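Local coordinates for protein cellulase (Uncultured bacterium, PDB 6XSO) that probably hydrolyses internal beta-1,4 linkages in cellulose and, as a broad-specificity family 5 endoglucanase, related plant-wall polysaccharides such as xylan, at residues A[112-117]-A[165-170]; A[271-276]-A[310-315]. All coordinates share one frame; numbering follows the deposited sequence.

Contact 1: A[112-117]-A[165-170]; sequences AQDMYC and GDKVLF
The Tyr116 ring has the aliphatic part of Lys167 over one face. Lys167 CD sits 3.6 Å from the centroid of the Tyr116 ring, only 3° off its normal, in a CH-pi contact. At the ring edge, near the ring plane, Leu169 CD1 comes to 3.8 Å from Tyr116 CD2. The bend of the lysine chain at chi2 (-67°) helps bring CD over the ring, and the bend at chi4 (-74°) turns NZ off to the side. Lys167 NZ is therefore an off-centre cation-pi partner, 4.8 Å from the centroid of Tyr116. The phenol OH of Tyr116 bonds Glu20 and also takes a hydrogen bond from a water that accepts one from Lys167 NZ.

Both segments lead into neighbouring strands of the TIM barrel. Strands 116-119 and 168-171 run parallel, joined by a beta-alpha-beta crossover through helix 140-161, and meet here at their N-terminal ends. Cys117 N donates to Lys167 O at 2.8 Å, and Leu169 N donates to Cys117 O at 2.9 Å. Both bonds are nearly straight. Gly165 to Val168 form a type I turn that leads into strand 168-171. Cys117 and Val168 share one face of the sheet, and helix 97-111 covers both.

Asp114 and the lysine amine attract each other without a direct salt bridge: Asp114 OD1 is 4.0 Å from Lys167 NZ. Two waters bridge them. One donates to Asp114 OD2 at 2.7 Å, the other to OD1, and each accepts from Lys167 NZ. With the water at Tyr116 OH, three waters thus accept hydrogen bonds from Lys167 NZ. The carboxylate probably steadies the positive charge through this solvent. Met115 O, next to Lys167 CB, is buried by the contact with no polar partner.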
# COMPACT_ATOMS: atom_id res chain seq x y z
N ALA A 112 4.73 17.95 -3.89
CA ALA A 112 4.57 19.34 -4.28
C ALA A 112 3.24 19.91 -3.83
O ALA A 112 3.12 21.13 -3.69
CB ALA A 112 4.65 19.47 -5.80
N GLN A 113 2.24 19.05 -3.61
CA GLN A 113 0.92 19.45 -3.15
C GLN A 113 0.79 19.35 -1.64
O GLN A 113 -0.32 19.47 -1.12
CB GLN A 113 -0.15 18.60 -3.82
CG GLN A 113 -0.09 18.69 -5.34
CD GLN A 113 -0.29 20.12 -5.87
OE1 GLN A 113 -0.96 20.95 -5.25
NE2 GLN A 113 0.28 20.40 -7.03
N ASP A 114 1.89 19.13 -0.94
CA ASP A 114 1.90 18.93 0.50
C ASP A 114 1.02 17.75 0.91
O ASP A 114 0.45 17.73 2.01
CB ASP A 114 1.54 20.20 1.26
CG ASP A 114 2.14 20.21 2.65
OD1 ASP A 114 3.34 19.87 2.78
OD2 ASP A 114 1.40 20.53 3.61
N MET A 115 0.91 16.76 0.03
CA MET A 115 0.30 15.50 0.39
C MET A 115 1.37 14.50 0.81
O MET A 115 2.53 14.60 0.40
CB MET A 115 -0.49 14.91 -0.79
CG MET A 115 -1.79 15.70 -1.13
SD MET A 115 -2.86 14.89 -2.36
CE MET A 115 -1.86 15.17 -3.79
N TYR A 116 0.98 13.54 1.65
CA TYR A 116 1.83 12.40 1.94
C TYR A 116 1.96 11.51 0.70
O TYR A 116 1.06 11.43 -0.14
CB TYR A 116 1.24 11.56 3.07
CG TYR A 116 1.28 12.23 4.41
CD1 TYR A 116 0.31 13.15 4.77
CD2 TYR A 116 2.30 11.98 5.29
CE1 TYR A 116 0.35 13.79 6.00
CE2 TYR A 116 2.36 12.59 6.51
CZ TYR A 116 1.37 13.50 6.86
OH TYR A 116 1.43 14.12 8.08
N CYS A 117 3.09 10.81 0.61
CA CYS A 117 3.34 9.88 -0.48
C CYS A 117 3.90 8.58 0.08
O CYS A 117 4.89 8.60 0.82
CB CYS A 117 4.35 10.46 -1.48
SG CYS A 117 4.51 9.44 -2.98
N GLY A 165 11.64 14.78 3.63
CA GLY A 165 11.05 14.87 4.95
C GLY A 165 9.96 13.85 5.19
O GLY A 165 9.83 12.86 4.47
N ASP A 166 9.17 14.09 6.24
CA ASP A 166 8.29 13.05 6.76
C ASP A 166 7.02 12.85 5.94
O ASP A 166 6.27 11.92 6.23
CB ASP A 166 8.01 13.21 8.27
CG ASP A 166 7.11 14.38 8.61
OD1 ASP A 166 6.68 15.14 7.71
OD2 ASP A 166 6.83 14.54 9.83
N LYS A 167 6.82 13.61 4.86
CA LYS A 167 5.69 13.33 3.98
C LYS A 167 5.90 12.07 3.14
O LYS A 167 4.93 11.52 2.62
CB LYS A 167 5.44 14.51 3.05
CG LYS A 167 4.85 15.73 3.75
CD LYS A 167 3.45 15.47 4.25
CE LYS A 167 2.72 16.78 4.64
NZ LYS A 167 3.23 17.33 5.91
N VAL A 168 7.14 11.58 3.03
CA VAL A 168 7.44 10.38 2.26
C VAL A 168 7.59 9.20 3.21
O VAL A 168 8.43 9.22 4.12
CB VAL A 168 8.70 10.55 1.39
CG1 VAL A 168 9.03 9.23 0.69
CG2 VAL A 168 8.49 11.65 0.36
N LEU A 169 6.78 8.17 2.98
CA LEU A 169 6.79 6.93 3.74
C LEU A 169 7.13 5.77 2.81
O LEU A 169 6.86 5.83 1.60
CB LEU A 169 5.42 6.63 4.39
CG LEU A 169 5.05 7.46 5.62
CD1 LEU A 169 4.47 8.82 5.19
CD2 LEU A 169 4.07 6.73 6.52
N PHE A 170 7.74 4.72 3.36
CA PHE A 170 8.04 3.52 2.60
C PHE A 170 7.21 2.35 3.12
O PHE A 170 7.00 2.21 4.33
CB PHE A 170 9.51 3.09 2.77
CG PHE A 170 10.54 4.13 2.41
CD1 PHE A 170 10.30 5.14 1.48
CD2 PHE A 170 11.81 4.06 2.99
CE1 PHE A 170 11.30 6.07 1.17
CE2 PHE A 170 12.80 4.97 2.67
CZ PHE A 170 12.54 5.98 1.77
O HOH W 1 1.60 19.62 6.14
O HOH W 2 5.40 19.24 4.71
O HOH W 3 0.73 16.85 7.92

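Contact 2: A[271-276]-A[310-315]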
# COMPACT_ATOMS: atom_id res chain seq x y z
N TYR A 271 -11.56 -5.08 0.54
CA TYR A 271 -12.53 -4.97 -0.55
C TYR A 271 -13.79 -5.71 -0.13
O TYR A 271 -14.09 -6.80 -0.63
CB TYR A 271 -11.94 -5.55 -1.83
CG TYR A 271 -10.78 -4.75 -2.39
CD1 TYR A 271 -10.99 -3.79 -3.36
CD2 TYR A 271 -9.48 -4.99 -1.99
CE1 TYR A 271 -9.93 -3.09 -3.91
CE2 TYR A 271 -8.42 -4.30 -2.53
CZ TYR A 271 -8.64 -3.35 -3.50
OH TYR A 271 -7.60 -2.66 -4.08
N PRO A 272 -14.55 -5.14 0.80
CA PRO A 272 -15.70 -5.86 1.35
C PRO A 272 -16.78 -6.10 0.31
O PRO A 272 -16.98 -5.30 -0.61
CB PRO A 272 -16.23 -4.91 2.44
CG PRO A 272 -15.12 -3.96 2.72
CD PRO A 272 -14.29 -3.86 1.47
N THR A 273 -17.55 -7.16 0.52
CA THR A 273 -18.70 -7.43 -0.32
C THR A 273 -19.90 -6.64 0.19
O THR A 273 -20.26 -6.72 1.38
CB THR A 273 -19.01 -8.93 -0.29
OG1 THR A 273 -17.89 -9.68 -0.78
CG2 THR A 273 -20.20 -9.23 -1.17
N ILE A 274 -20.52 -5.86 -0.69
CA ILE A 274 -21.75 -5.16 -0.36
C ILE A 274 -22.94 -5.68 -1.16
O ILE A 274 -24.08 -5.53 -0.70
CB ILE A 274 -21.62 -3.63 -0.50
CG1 ILE A 274 -21.42 -3.20 -1.96
CG2 ILE A 274 -20.50 -3.11 0.39
CD1 ILE A 274 -21.55 -1.67 -2.17
N ALA A 275 -22.72 -6.31 -2.30
CA ALA A 275 -23.84 -6.82 -3.08
C ALA A 275 -24.58 -7.91 -2.31
O ALA A 275 -23.97 -8.81 -1.73
CB ALA A 275 -23.32 -7.37 -4.41
N GLY A 276 -25.90 -7.82 -2.31
CA GLY A 276 -26.74 -8.77 -1.61
C GLY A 276 -26.92 -8.49 -0.14
O GLY A 276 -27.56 -9.29 0.55
N SER A 310 -12.04 -0.62 -1.81
CA SER A 310 -13.18 -0.38 -2.69
C SER A 310 -14.16 -1.48 -2.26
O SER A 310 -14.11 -1.93 -1.11
CB SER A 310 -12.81 -0.42 -4.16
OG SER A 310 -13.97 -0.09 -4.93
N THR A 311 -15.05 -1.92 -3.14
CA THR A 311 -15.90 -3.06 -2.84
C THR A 311 -15.40 -4.28 -3.60
O THR A 311 -14.51 -4.19 -4.45
CB THR A 311 -17.36 -2.81 -3.21
OG1 THR A 311 -17.45 -2.70 -4.63
CG2 THR A 311 -17.87 -1.56 -2.54
N SER A 312 -16.00 -5.42 -3.30
CA SER A 312 -15.54 -6.68 -3.87
C SER A 312 -15.71 -6.73 -5.38
O SER A 312 -15.04 -7.54 -6.04
CB SER A 312 -16.31 -7.84 -3.24
OG SER A 312 -17.68 -7.79 -3.60
N ASN A 313 -16.57 -5.90 -5.96
CA ASN A 313 -16.80 -5.90 -7.39
C ASN A 313 -16.00 -4.81 -8.12
O ASN A 313 -16.29 -4.52 -9.28
CB ASN A 313 -18.29 -5.77 -7.68
CG ASN A 313 -19.06 -7.04 -7.33
OD1 ASN A 313 -18.59 -8.17 -7.54
ND2 ASN A 313 -20.27 -6.87 -6.80
N VAL A 314 -14.99 -4.24 -7.48
CA VAL A 314 -14.18 -3.19 -8.10
C VAL A 314 -13.67 -3.60 -9.48
O VAL A 314 -13.62 -2.78 -10.40
CB VAL A 314 -13.03 -2.78 -7.15
CG1 VAL A 314 -12.05 -3.92 -6.91
CG2 VAL A 314 -12.33 -1.53 -7.69
N ASP A 315 -13.28 -4.86 -9.65
CA ASP A 315 -12.70 -5.33 -10.90
C ASP A 315 -13.65 -6.21 -11.70
O ASP A 315 -13.23 -6.85 -12.67
CB ASP A 315 -11.39 -6.08 -10.63
CG ASP A 315 -10.18 -5.14 -10.45
OD1 ASP A 315 -10.30 -3.93 -10.69
OD2 ASP A 315 -9.10 -5.63 -10.08
O HOH W 4 -19.90 -6.09 -3.45
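Two loops at the C-terminal end of the TIM barrel meet here, the catalytic end in this fold. Segment 271-276 follows strand 264-270, and segment 310-315 follows strand 304-309, the seventh of the barrel. Family 5 enzymes carry a catalytic glutamate at the end of the seventh strand. Tyr271 OH bonds Glu308, near the end of strand 304-309 and in a position consistent with that glutamate. The Tyr271 ring rests against the second loop: Thr311 O is at its edge, 3.7 Å from Tyr271 CD1. The side chains of Tyr271 and Val314 cross obliquely, with Val314 CG1 touching Tyr271 CD1.

Next along the chain, Pro272 CD presses on Ser310 O at 3.2 Å. Pro272 O accepts from Ser312 N at 2.9 Å. This bond is bent, 133° at the hydrogen, and the donor stands 51° out of the carbonyl plane. Thr311 to Val314 form a type I turn, closed by Val314 N donating to Thr311 O.

Thr311 OG1 bonds Asp320. Thr311 CG2 meets Ile274 CD1 at 3.7 Å, the two side chains crossing at about a right angle. Phe331 of helix 325-341 packs on both. One water bridges the loops: it accepts from Ile274 N and is hydrogen-bonded to Ser312 OG, 2.8 Å away. Thr273 OG1 is 3.4 Å from Ser312 OG, at most a weak bond and not settled. Asn313 ND2 bonds Asp320 and passes near the methyl of Ala275.

Ser310 O is buried with no hydrogen-bond partner. One firm hydrogen bond crosses directly, from Ser312 N to Pro272 O, and a water adds a bridge; the rest is mainly van der Waals and C-H...O contact, while Asp320 holds Thr311 and Asn313 of the turn.

In the fold
Contact 1 and contact 2 belong to one eight-stranded barrel but to different ends of it. Contact 1 joins strands three and four where they begin. Contact 2 joins the loops that leave strands six and seven. Their centres are 29 Å apart, on opposite sides of the centre of the chain, and their nearest atoms are about 17 Å apart. They do not touch. Only contact 2 adjoins the expected active-site end, through the bond to Glu308. The Ala275 side chain lies about 6 Å from a bound (2S)-2-hydroxybutanedioic acid, which is not an endoglucanase substrate. Contact 1 belongs to the barrel framework, away from that end.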